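Local coordinates for protein vacuolar aminopeptidase 1 (PDB 5JGF) that removes amino acids one at a time from the N-terminus of peptides in the yeast vacuole, using zinc, and is the main cargo of the cytoplasm-to-vacuole targeting pathway, at residues V367-S372 against V453-G458; D263-F268 against L430-L435; T156-C161 against L219-K224. All blocks are in the same frame, centred on the assembly; numbering follows the deposited sequence.

Interaction 1. Residues V367-S372 against V453-G458; sequences VGITLS and VKFFNG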
ATOM      1  N   VAL D 367     -14.570  31.532 -36.107  1.00 13.38           N
ATOM      2  CA  VAL D 367     -15.300  32.687 -35.603  1.00 14.91           C
ATOM      3  C   VAL D 367     -14.412  33.926 -35.573  1.00 15.83           C
ATOM      4  O   VAL D 367     -14.766  34.966 -36.126  1.00 15.44           O
ATOM      5  CB  VAL D 367     -15.849  32.419 -34.189  1.00 15.15           C
ATOM      6  CG1 VAL D 367     -16.405  33.703 -33.585  1.00 16.14           C
ATOM      7  CG2 VAL D 367     -16.939  31.355 -34.262  1.00 14.57           C
ATOM      8  N   GLY D 368     -13.255  33.811 -34.931  1.00 14.82           N
ATOM      9  CA  GLY D 368     -12.354  34.946 -34.853  1.00 14.79           C
ATOM     10  C   GLY D 368     -11.243  34.762 -33.840  1.00 15.56           C
ATOM     11  O   GLY D 368     -11.099  33.695 -33.243  1.00 14.11           O
ATOM     12  N   ILE D 369     -10.462  35.818 -33.646  1.00 15.03           N
ATOM     13  CA  ILE D 369      -9.342  35.802 -32.714  1.00 15.01           C
ATOM     14  C   ILE D 369      -9.824  35.476 -31.302  1.00 14.84           C
ATOM     15  O   ILE D 369     -10.961  35.776 -30.938  1.00 14.78           O
ATOM     16  CB  ILE D 369      -8.615  37.176 -32.718  1.00 16.20           C
ATOM     17  CG1 ILE D 369      -7.163  37.011 -32.263  1.00 16.53           C
ATOM     18  CG2 ILE D 369      -9.360  38.173 -31.826  1.00 16.24           C
ATOM     19  CD1 ILE D 369      -6.274  36.324 -33.292  1.00 16.26           C
ATOM     20  N   THR D 370      -8.954  34.859 -30.509  1.00 13.97           N
ATOM     21  CA  THR D 370      -9.300  34.503 -29.141  1.00 12.75           C
ATOM     22  C   THR D 370      -8.413  35.233 -28.147  1.00 13.10           C
ATOM     23  O   THR D 370      -7.190  35.179 -28.229  1.00 13.49           O
ATOM     24  CB  THR D 370      -9.172  32.981 -28.906  1.00 11.08           C
ATOM     25  OG1 THR D 370     -10.106  32.299 -29.750  1.00 13.59           O
ATOM     26  CG2 THR D 370      -9.473  32.632 -27.443  1.00 13.06           C
ATOM     27  N   LEU D 371      -9.050  35.930 -27.216  1.00 12.51           N
ATOM     28  CA  LEU D 371      -8.338  36.671 -26.194  1.00 16.37           C
ATOM     29  C   LEU D 371      -7.947  35.681 -25.096  1.00 15.95           C
ATOM     30  O   LEU D 371      -8.774  34.873 -24.661  1.00 16.58           O
ATOM     31  CB  LEU D 371      -9.262  37.757 -25.639  1.00 19.52           C
ATOM     32  CG  LEU D 371      -8.693  39.115 -25.234  1.00 24.08           C
ATOM     33  CD1 LEU D 371      -7.746  39.654 -26.302  1.00 24.92           C
ATOM     34  CD2 LEU D 371      -9.863  40.067 -25.025  1.00 24.78           C
ATOM     35  N   SER D 372      -6.687  35.723 -24.672  1.00 14.67           N
ATOM     36  CA  SER D 372      -6.197  34.830 -23.621  1.00 14.63           C
ATOM     37  C   SER D 372      -6.206  35.597 -22.309  1.00 16.70           C
ATOM     38  O   SER D 372      -5.504  36.603 -22.156  1.00 14.39           O
ATOM     39  CB  SER D 372      -4.781  34.345 -23.935  1.00 15.56           C
ATOM     40  OG  SER D 372      -4.759  33.554 -25.111  1.00 17.48           O
ATOM     41  N   VAL D 453      -5.659  36.962 -40.120  1.00 14.70           N
ATOM     42  CA  VAL D 453      -5.061  38.009 -40.942  1.00 15.85           C
ATOM     43  C   VAL D 453      -5.948  39.251 -40.908  1.00 15.79           C
ATOM     44  O   VAL D 453      -5.464  40.373 -40.745  1.00 15.87           O
ATOM     45  CB  VAL D 453      -4.915  37.555 -42.411  1.00 16.15           C
ATOM     46  CG1 VAL D 453      -4.467  38.733 -43.282  1.00 16.74           C
ATOM     47  CG2 VAL D 453      -3.904  36.419 -42.509  1.00 15.71           C
ATOM     48  N   LYS D 454      -7.249  39.041 -41.058  1.00 16.48           N
ATOM     49  CA  LYS D 454      -8.204  40.140 -41.060  1.00 17.61           C
ATOM     50  C   LYS D 454      -8.133  40.932 -39.760  1.00 17.54           C
ATOM     51  O   LYS D 454      -8.105  42.162 -39.773  1.00 16.41           O
ATOM     52  CB  LYS D 454      -9.623  39.602 -41.277  1.00 18.53           C
ATOM     53  CG  LYS D 454     -10.694  40.679 -41.379  1.00 21.53           C
ATOM     54  CD  LYS D 454     -12.028  40.078 -41.815  1.00 24.19           C
ATOM     55  CE  LYS D 454     -13.133  40.348 -40.807  1.00 28.18           C
ATOM     56  NZ  LYS D 454     -13.389  41.802 -40.606  1.00 27.67           N
ATOM     57  N   PHE D 455      -8.087  40.231 -38.634  1.00 15.80           N
ATOM     58  CA  PHE D 455      -8.015  40.916 -37.355  1.00 16.10           C
ATOM     59  C   PHE D 455      -6.718  41.707 -37.194  1.00 15.59           C
ATOM     60  O   PHE D 455      -6.743  42.875 -36.810  1.00 16.01           O
ATOM     61  CB  PHE D 455      -8.134  39.924 -36.200  1.00 15.61           C
ATOM     62  CG  PHE D 455      -7.936  40.556 -34.861  1.00 16.02           C
ATOM     63  CD1 PHE D 455      -8.929  41.351 -34.301  1.00 16.65           C
ATOM     64  CD2 PHE D 455      -6.731  40.411 -34.186  1.00 15.80           C
ATOM     65  CE1 PHE D 455      -8.722  41.996 -33.089  1.00 17.90           C
ATOM     66  CE2 PHE D 455      -6.513  41.053 -32.973  1.00 15.62           C
ATOM     67  CZ  PHE D 455      -7.510  41.848 -32.423  1.00 16.35           C
ATOM     68  N   PHE D 456      -5.585  41.068 -37.480  1.00 15.69           N
ATOM     69  CA  PHE D 456      -4.284  41.721 -37.344  1.00 14.37           C
ATOM     70  C   PHE D 456      -4.138  42.909 -38.289  1.00 17.40           C
ATOM     71  O   PHE D 456      -3.473  43.894 -37.960  1.00 17.18           O
ATOM     72  CB  PHE D 456      -3.160  40.713 -37.601  1.00 16.11           C
ATOM     73  CG  PHE D 456      -3.039  39.653 -36.537  1.00 15.62           C
ATOM     74  CD1 PHE D 456      -2.752  38.336 -36.881  1.00 14.82           C
ATOM     75  CD2 PHE D 456      -3.203  39.976 -35.194  1.00 16.00           C
ATOM     76  CE1 PHE D 456      -2.634  37.351 -35.901  1.00 15.77           C
ATOM     77  CE2 PHE D 456      -3.086  38.998 -34.204  1.00 17.24           C
ATOM     78  CZ  PHE D 456      -2.803  37.686 -34.560  1.00 15.83           C
ATOM     79  N   ASN D 457      -4.754  42.808 -39.462  1.00 16.44           N
ATOM     80  CA  ASN D 457      -4.703  43.888 -40.443  1.00 19.64           C
ATOM     81  C   ASN D 457      -5.458  45.065 -39.832  1.00 19.49           C
ATOM     82  O   ASN D 457      -4.998  46.210 -39.878  1.00 19.46           O
ATOM     83  CB  ASN D 457      -5.372  43.456 -41.750  1.00 21.28           C
ATOM     84  CG  ASN D 457      -5.198  44.477 -42.867  1.00 26.51           C
ATOM     85  OD1 ASN D 457      -6.090  44.671 -43.686  1.00 31.55           O
ATOM     86  ND2 ASN D 457      -4.038  45.121 -42.908  1.00 27.48           N
ATOM     87  N   GLY D 458      -6.614  44.765 -39.244  1.00 17.37           N
ATOM     88  CA  GLY D 458      -7.418  45.793 -38.607  1.00 17.49           C
ATOM     89  C   GLY D 458      -6.674  46.445 -37.455  1.00 17.86           C
ATOM     90  O   GLY D 458      -6.848  47.636 -37.182  1.00 16.94           O
TER
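In Ile369 the CG1 branch points roughly away from the backbone N (chi1 -155°), leaving CG2 between the backbone N and the carbonyl carbon, turned to the Phe455 ring, while Phe455, its CG opposite its own N (chi1 175°), swings that ring out to meet it. The methyl CG2 sits over the middle of the Phe455 ring, 3.9 Å from the centroid and only 3° off the normal, an almost ideal CH-pi contact. The other branch serves as well: Ile369 CG1 lies 3.9 Å from Phe455 CD2, and its terminal CD1 reaches past that ring to Phe456 CZ, also at 3.9 Å, approaching the second ring obliquely. One isoleucine is thus shared by two rings. Phe456 also presents CE2 in plane at the edge of Phe455. Were Phe455 replaced by an alanine, Ile369 CG2 would probably lose its aromatic face and a gap open between strand and helix. Phe456 also touches Ala269 and Ala273 of helix 261-278, while Phe455 touches Leu430 on the neighbouring strand. Such apolar packing of a helix on a central mixed sheet is characteristic of the alpha/beta catalytic domain of M18 zinc aminopeptidases.

Interaction 2. Residues D263-F268 against L430-L435; sequences DRLCSF and LGIAQL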
ATOM      1  N   ASP D 263       3.844  28.123 -33.067  1.00 16.96           N
ATOM      2  CA  ASP D 263       2.962  29.288 -33.219  1.00 15.96           C
ATOM      3  C   ASP D 263       3.117  29.894 -34.632  1.00 19.22           C
ATOM      4  O   ASP D 263       2.985  31.101 -34.827  1.00 13.18           O
ATOM      5  CB  ASP D 263       3.333  30.315 -32.122  1.00 17.17           C
ATOM      6  CG  ASP D 263       2.436  31.552 -32.106  1.00 18.60           C
ATOM      7  OD1 ASP D 263       1.232  31.437 -32.415  1.00 15.09           O
ATOM      8  OD2 ASP D 263       2.926  32.653 -31.762  1.00 16.16           O
ATOM      9  N   ARG D 264       3.399  29.054 -35.621  1.00 14.20           N
ATOM     10  CA  ARG D 264       3.579  29.545 -36.986  1.00 14.92           C
ATOM     11  C   ARG D 264       2.240  29.973 -37.575  1.00 14.17           C
ATOM     12  O   ARG D 264       2.182  30.700 -38.572  1.00 14.17           O
ATOM     13  CB  ARG D 264       4.263  28.464 -37.832  1.00 12.18           C
ATOM     14  CG  ARG D 264       5.721  28.290 -37.410  1.00 12.39           C
ATOM     15  CD  ARG D 264       6.393  27.007 -37.875  1.00 12.89           C
ATOM     16  NE  ARG D 264       7.709  26.928 -37.246  1.00 13.43           N
ATOM     17  CZ  ARG D 264       8.594  25.956 -37.444  1.00 13.26           C
ATOM     18  NH1 ARG D 264       8.312  24.960 -38.269  1.00 13.48           N
ATOM     19  NH2 ARG D 264       9.759  25.974 -36.804  1.00 11.74           N
ATOM     20  N   LEU D 265       1.152  29.537 -36.942  1.00 14.57           N
ATOM     21  CA  LEU D 265      -0.191  29.924 -37.388  1.00 14.69           C
ATOM     22  C   LEU D 265      -0.353  31.437 -37.165  1.00 15.69           C
ATOM     23  O   LEU D 265      -0.738  32.175 -38.077  1.00 13.44           O
ATOM     24  CB  LEU D 265      -1.254  29.147 -36.595  1.00 15.43           C
ATOM     25  CG  LEU D 265      -2.735  29.472 -36.808  1.00 15.56           C
ATOM     26  CD1 LEU D 265      -3.090  29.425 -38.295  1.00 14.60           C
ATOM     27  CD2 LEU D 265      -3.573  28.466 -36.022  1.00 15.28           C
ATOM     28  N   CYS D 266      -0.062  31.893 -35.949  1.00 14.49           N
ATOM     29  CA  CYS D 266      -0.155  33.321 -35.641  1.00 15.41           C
ATOM     30  C   CYS D 266       0.961  34.100 -36.332  1.00 15.04           C
ATOM     31  O   CYS D 266       0.753  35.227 -36.780  1.00 13.27           O
ATOM     32  CB  CYS D 266      -0.064  33.567 -34.132  1.00 16.04           C
ATOM     33  SG  CYS D 266      -1.572  33.199 -33.225  1.00 22.16           S
ATOM     34  N   SER D 267       2.149  33.509 -36.400  1.00 13.69           N
ATOM     35  CA  SER D 267       3.277  34.180 -37.043  1.00 14.29           C
ATOM     36  C   SER D 267       2.958  34.484 -38.503  1.00 13.75           C
ATOM     37  O   SER D 267       3.177  35.602 -38.969  1.00 14.87           O
ATOM     38  CB  SER D 267       4.538  33.318 -36.954  1.00 13.40           C
ATOM     39  OG  SER D 267       5.000  33.251 -35.615  1.00 14.08           O
ATOM     40  N   PHE D 268       2.433  33.491 -39.215  1.00 13.77           N
ATOM     41  CA  PHE D 268       2.074  33.654 -40.625  1.00 15.02           C
ATOM     42  C   PHE D 268       0.968  34.700 -40.780  1.00 15.75           C
ATOM     43  O   PHE D 268       1.076  35.620 -41.599  1.00 16.07           O
ATOM     44  CB  PHE D 268       1.596  32.318 -41.198  1.00 14.85           C
ATOM     45  CG  PHE D 268       1.220  32.371 -42.656  1.00 14.53           C
ATOM     46  CD1 PHE D 268       2.191  32.230 -43.645  1.00 16.36           C
ATOM     47  CD2 PHE D 268      -0.108  32.549 -43.040  1.00 16.10           C
ATOM     48  CE1 PHE D 268       1.843  32.261 -45.002  1.00 16.20           C
ATOM     49  CE2 PHE D 268      -0.466  32.582 -44.391  1.00 16.74           C
ATOM     50  CZ  PHE D 268       0.512  32.437 -45.373  1.00 15.64           C
ATOM     51  N   LEU D 430      -3.317  37.078 -26.995  1.00 12.31           N
ATOM     52  CA  LEU D 430      -4.431  36.563 -27.776  1.00 11.48           C
ATOM     53  C   LEU D 430      -3.852  35.706 -28.885  1.00 12.29           C
ATOM     54  O   LEU D 430      -2.637  35.574 -29.003  1.00 13.89           O
ATOM     55  CB  LEU D 430      -5.248  37.718 -28.371  1.00 11.67           C
ATOM     56  CG  LEU D 430      -4.501  38.861 -29.075  1.00 12.98           C
ATOM     57  CD1 LEU D 430      -3.806  38.361 -30.328  1.00 14.74           C
ATOM     58  CD2 LEU D 430      -5.505  39.966 -29.429  1.00 13.86           C
ATOM     59  N   GLY D 431      -4.714  35.120 -29.701  1.00 12.13           N
ATOM     60  CA  GLY D 431      -4.208  34.298 -30.777  1.00 13.58           C
ATOM     61  C   GLY D 431      -5.301  33.524 -31.464  1.00 13.41           C
ATOM     62  O   GLY D 431      -6.474  33.643 -31.115  1.00 13.16           O
ATOM     63  N   ILE D 432      -4.908  32.749 -32.464  1.00 11.33           N
ATOM     64  CA  ILE D 432      -5.840  31.921 -33.205  1.00 13.00           C
ATOM     65  C   ILE D 432      -5.867  30.608 -32.433  1.00 13.66           C
ATOM     66  O   ILE D 432      -4.820  30.017 -32.176  1.00 13.75           O
ATOM     67  CB  ILE D 432      -5.331  31.682 -34.645  1.00 13.44           C
ATOM     68  CG1 ILE D 432      -5.193  33.030 -35.367  1.00 14.05           C
ATOM     69  CG2 ILE D 432      -6.289  30.759 -35.395  1.00 12.50           C
ATOM     70  CD1 ILE D 432      -4.541  32.942 -36.743  1.00 15.25           C
ATOM     71  N   ALA D 433      -7.061  30.171 -32.044  1.00 13.40           N
ATOM     72  CA  ALA D 433      -7.204  28.941 -31.279  1.00 13.24           C
ATOM     73  C   ALA D 433      -7.030  27.701 -32.141  1.00 12.36           C
ATOM     74  O   ALA D 433      -7.353  27.703 -33.328  1.00 13.31           O
ATOM     75  CB  ALA D 433      -8.568  28.913 -30.592  1.00 12.08           C
ATOM     76  N   GLN D 434      -6.515  26.638 -31.534  1.00 12.18           N
ATOM     77  CA  GLN D 434      -6.315  25.384 -32.243  1.00 12.68           C
ATOM     78  C   GLN D 434      -6.574  24.199 -31.325  1.00 12.69           C
ATOM     79  O   GLN D 434      -6.589  24.329 -30.100  1.00 12.46           O
ATOM     80  CB  GLN D 434      -4.882  25.278 -32.775  1.00 12.75           C
ATOM     81  CG  GLN D 434      -3.819  25.285 -31.684  1.00 12.60           C
ATOM     82  CD  GLN D 434      -2.492  24.733 -32.161  1.00 16.10           C
ATOM     83  OE1 GLN D 434      -2.316  23.513 -32.282  1.00 16.52           O
ATOM     84  NE2 GLN D 434      -1.554  25.622 -32.448  1.00 12.11           N
ATOM     85  N   LEU D 435      -6.785  23.042 -31.936  1.00 12.39           N
ATOM     86  CA  LEU D 435      -6.996  21.808 -31.196  1.00 12.39           C
ATOM     87  C   LEU D 435      -5.646  21.113 -31.140  1.00 11.99           C
ATOM     88  O   LEU D 435      -4.770  21.386 -31.961  1.00 11.70           O
ATOM     89  CB  LEU D 435      -7.969  20.888 -31.937  1.00 11.98           C
ATOM     90  CG  LEU D 435      -9.468  21.173 -31.884  1.00 11.36           C
ATOM     91  CD1 LEU D 435     -10.183  20.284 -32.897  1.00 12.52           C
ATOM     92  CD2 LEU D 435      -9.985  20.914 -30.476  1.00 12.54           C
TER
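Helix 261-278 runs close over the sheet where Cys266 meets Gly431 and Ile432, the CA atoms of Cys266 and Ile432 being 6.3 Å apart. This is the helix-on-sheet layering of the zinc exopeptidase fold, next to its two-metal centre: the zinc ligand Asp262 lies in the first turn of helix 261-278 and is joined to Asp263 by a cis peptide bond, as in relatives of this clan. Asp263 itself takes the backbone N-H groups of His91 and Val345 with its two carboxylate oxygens, tying this part of the chain to the strands that carry the metal ligands His91 and Asp344. Leu265 supplies the apolar contact. With CG opposite its backbone N (chi1 175°), it crosses Ile432 at about a right angle and brings CD2 to 3.6 Å from Ile432 CG2, while Leu265 CG lies 3.9 Å from Ile432 CD1. Beside it Gly431, having no side chain, lets Cys266 SG come to 3.8 Å from its CA. The same sulfur meets a backbone group that is buried here: Ile432 N donates to Cys266 SG over 3.5 Å, a nearly straight hydrogen bond with an N-H...S angle of 168°.

Interaction 3. Residues T156-C161 against L219-K224; sequences TPLPVC and LRYVAK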
ATOM      1  N   THR D 156      12.254  16.743 -47.438  1.00 14.89           N
ATOM      2  CA  THR D 156      10.879  16.658 -47.926  1.00 14.34           C
ATOM      3  C   THR D 156      10.858  16.520 -49.449  1.00 15.72           C
ATOM      4  O   THR D 156      11.551  17.254 -50.149  1.00 15.58           O
ATOM      5  CB  THR D 156      10.084  17.917 -47.531  1.00 15.90           C
ATOM      6  OG1 THR D 156      10.186  18.115 -46.113  1.00 14.78           O
ATOM      7  CG2 THR D 156       8.615  17.769 -47.912  1.00 14.04           C
ATOM      8  N   PRO D 157      10.034  15.603 -49.986  1.00 15.92           N
ATOM      9  CA  PRO D 157       9.093  14.687 -49.332  1.00 15.06           C
ATOM     10  C   PRO D 157       9.663  13.385 -48.767  1.00 14.80           C
ATOM     11  O   PRO D 157       8.915  12.567 -48.234  1.00 17.73           O
ATOM     12  CB  PRO D 157       8.088  14.412 -50.435  1.00 15.13           C
ATOM     13  CG  PRO D 157       9.000  14.281 -51.630  1.00 16.61           C
ATOM     14  CD  PRO D 157       9.935  15.476 -51.456  1.00 15.48           C
ATOM     15  N   LEU D 158      10.967  13.175 -48.879  1.00 15.36           N
ATOM     16  CA  LEU D 158      11.548  11.936 -48.373  1.00 14.76           C
ATOM     17  C   LEU D 158      11.599  11.845 -46.851  1.00 14.01           C
ATOM     18  O   LEU D 158      12.238  12.668 -46.194  1.00 13.76           O
ATOM     19  CB  LEU D 158      12.972  11.738 -48.917  1.00 15.28           C
ATOM     20  CG  LEU D 158      13.698  10.491 -48.385  1.00 16.34           C
ATOM     21  CD1 LEU D 158      12.995   9.233 -48.887  1.00 16.13           C
ATOM     22  CD2 LEU D 158      15.150  10.493 -48.831  1.00 16.49           C
ATOM     23  N   PRO D 159      10.896  10.859 -46.270  1.00 14.57           N
ATOM     24  CA  PRO D 159      10.926  10.708 -44.813  1.00 13.61           C
ATOM     25  C   PRO D 159      12.107   9.778 -44.538  1.00 14.40           C
ATOM     26  O   PRO D 159      12.022   8.569 -44.758  1.00 15.84           O
ATOM     27  CB  PRO D 159       9.576  10.071 -44.502  1.00 14.13           C
ATOM     28  CG  PRO D 159       9.330   9.207 -45.699  1.00 15.84           C
ATOM     29  CD  PRO D 159       9.814  10.051 -46.868  1.00 14.14           C
ATOM     30  N   VAL D 160      13.218  10.351 -44.088  1.00 14.21           N
ATOM     31  CA  VAL D 160      14.426   9.572 -43.823  1.00 13.90           C
ATOM     32  C   VAL D 160      14.391   8.775 -42.520  1.00 15.05           C
ATOM     33  O   VAL D 160      15.127   7.802 -42.373  1.00 15.32           O
ATOM     34  CB  VAL D 160      15.685  10.484 -43.790  1.00 15.11           C
ATOM     35  CG1 VAL D 160      15.789  11.290 -45.089  1.00 14.33           C
ATOM     36  CG2 VAL D 160      15.631  11.423 -42.582  1.00 13.52           C
ATOM     37  N   CYS D 161      13.537   9.194 -41.587  1.00 14.66           N
ATOM     38  CA  CYS D 161      13.427   8.552 -40.277  1.00 17.02           C
ATOM     39  C   CYS D 161      11.997   8.210 -39.894  1.00 14.73           C
ATOM     40  O   CYS D 161      11.039   8.713 -40.476  1.00 14.52           O
ATOM     41  CB  CYS D 161      14.000   9.474 -39.180  1.00 14.39           C
ATOM     42  SG  CYS D 161      15.772   9.698 -39.261  1.00 31.30           S
ATOM     43  N   LEU D 219      26.098  12.413 -43.779  1.00 18.21           N
ATOM     44  CA  LEU D 219      26.938  13.530 -44.207  1.00 20.03           C
ATOM     45  C   LEU D 219      26.880  13.704 -45.726  1.00 20.29           C
ATOM     46  O   LEU D 219      26.750  14.822 -46.224  1.00 19.98           O
ATOM     47  CB  LEU D 219      28.389  13.316 -43.754  1.00 19.48           C
ATOM     48  CG  LEU D 219      28.626  13.377 -42.238  1.00 21.36           C
ATOM     49  CD1 LEU D 219      30.094  13.130 -41.919  1.00 21.17           C
ATOM     50  CD2 LEU D 219      28.191  14.747 -41.718  1.00 20.08           C
ATOM     51  N   ARG D 220      26.970  12.597 -46.459  1.00 20.53           N
ATOM     52  CA  ARG D 220      26.917  12.650 -47.920  1.00 20.14           C
ATOM     53  C   ARG D 220      25.562  13.158 -48.393  1.00 21.20           C
ATOM     54  O   ARG D 220      25.475  13.944 -49.340  1.00 20.34           O
ATOM     55  CB  ARG D 220      27.171  11.262 -48.515  1.00 21.96           C
ATOM     56  CG  ARG D 220      28.602  10.771 -48.370  1.00 22.30           C
ATOM     57  CD  ARG D 220      28.711   9.295 -48.726  1.00 23.80           C
ATOM     58  NE  ARG D 220      30.093   8.829 -48.702  1.00 25.78           N
ATOM     59  CZ  ARG D 220      30.452   7.550 -48.673  1.00 27.81           C
ATOM     60  NH1 ARG D 220      29.529   6.596 -48.662  1.00 28.44           N
ATOM     61  NH2 ARG D 220      31.738   7.224 -48.654  1.00 28.17           N
ATOM     62  N   TYR D 221      24.506  12.713 -47.721  1.00 20.44           N
ATOM     63  CA  TYR D 221      23.155  13.112 -48.082  1.00 20.86           C
ATOM     64  C   TYR D 221      22.896  14.612 -47.925  1.00 20.49           C
ATOM     65  O   TYR D 221      22.410  15.257 -48.857  1.00 22.19           O
ATOM     66  CB  TYR D 221      22.134  12.310 -47.264  1.00 20.87           C
ATOM     67  CG  TYR D 221      20.697  12.649 -47.593  1.00 21.44           C
ATOM     68  CD1 TYR D 221      19.911  13.382 -46.704  1.00 19.34           C
ATOM     69  CD2 TYR D 221      20.137  12.273 -48.813  1.00 22.45           C
ATOM     70  CE1 TYR D 221      18.604  13.738 -47.025  1.00 20.43           C
ATOM     71  CE2 TYR D 221      18.833  12.625 -49.144  1.00 22.85           C
ATOM     72  CZ  TYR D 221      18.073  13.359 -48.247  1.00 20.89           C
ATOM     73  OH  TYR D 221      16.796  13.732 -48.589  1.00 19.10           O
ATOM     74  N   VAL D 222      23.219  15.176 -46.765  1.00 19.86           N
ATOM     75  CA  VAL D 222      22.984  16.604 -46.558  1.00 20.65           C
ATOM     76  C   VAL D 222      23.936  17.471 -47.380  1.00 20.78           C
ATOM     77  O   VAL D 222      23.601  18.598 -47.734  1.00 20.79           O
ATOM     78  CB  VAL D 222      23.084  16.994 -45.062  1.00 20.70           C
ATOM     79  CG1 VAL D 222      22.017  16.250 -44.263  1.00 20.76           C
ATOM     80  CG2 VAL D 222      24.463  16.691 -44.526  1.00 21.65           C
ATOM     81  N   ALA D 223      25.119  16.944 -47.683  1.00 20.97           N
ATOM     82  CA  ALA D 223      26.085  17.682 -48.491  1.00 22.26           C
ATOM     83  C   ALA D 223      25.506  17.776 -49.899  1.00 22.46           C
ATOM     84  O   ALA D 223      25.568  18.824 -50.542  1.00 23.83           O
ATOM     85  CB  ALA D 223      27.422  16.951 -48.517  1.00 21.01           C
ATOM     86  N   LYS D 224      24.932  16.673 -50.366  1.00 21.98           N
ATOM     87  CA  LYS D 224      24.318  16.627 -51.689  1.00 22.25           C
ATOM     88  C   LYS D 224      23.147  17.607 -51.772  1.00 23.55           C
ATOM     89  O   LYS D 224      23.002  18.331 -52.758  1.00 23.06           O
ATOM     90  CB  LYS D 224      23.826  15.209 -51.992  1.00 22.92           C
ATOM     91  CG  LYS D 224      23.107  15.077 -53.327  1.00 23.85           C
ATOM     92  CD  LYS D 224      22.533  13.676 -53.517  1.00 24.80           C
ATOM     93  CE  LYS D 224      21.730  13.596 -54.807  1.00 25.27           C
ATOM     94  NZ  LYS D 224      21.106  12.257 -55.021  1.00 28.95           N
TER
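The polar end of Tyr221 meets a methyl group: its OH lies 3.6 Å from Leu158 CD2, and no hydrogen bond joins the two segments. The backbones stay well apart, the CA atoms of Val160 and Tyr221 being 10.3 Å from each other, and the Tyr221 side chain bridges most of the gap. Its CG lies opposite the backbone N (chi1 -179°), which carries the ring toward the loop. Leu158 CD2 is also 4.1 Å from Tyr221 CZ, and Val160 CG1 stands 4.2 Å from Tyr221 CE1; both methyls come at the ring obliquely. The loop follows strand 149-154 of the six-stranded antiparallel sheet, in the second domain typical of M18 enzymes, and helix 216-226 packs against the same sheet through Val222, which touches Leu138 and Leu238. A cis peptide bond between Thr156 and Pro157 turns the chain just before Leu158, and Val160 with Cys161 forms a classic beta bulge opposite Leu132. The surroundings are not all from one chain: Ile251 of a neighbouring subunit touches both Val160 and Tyr221, Gly250 of that subunit packs on Leu158, and Pro159 makes backbone hydrogen bonds to that subunit.

In the fold
Interactions 1 and 2 are buried and share one mixed sheet, since strands 369-372 and 426-434 are neighbours in it; Thr370 N probably bonds Gly431 O at 2.8 Å across the join. Helices 448-468 and 261-278, which also touch each other, bear on these strands. The chemistry shifts with position: interaction 1 is wholly apolar and aromatic, whereas interaction 2, nearer the zinc ions, adds a sulfur that accepts a backbone N-H. Interaction 3 lies against the six-stranded antiparallel sheet, joining a loop to a helix, its centre about 38 Å from that of interaction 1. It is partly buried and sparse, and a neighbouring subunit packs on it, as suits a place at a contact within the dodecamer.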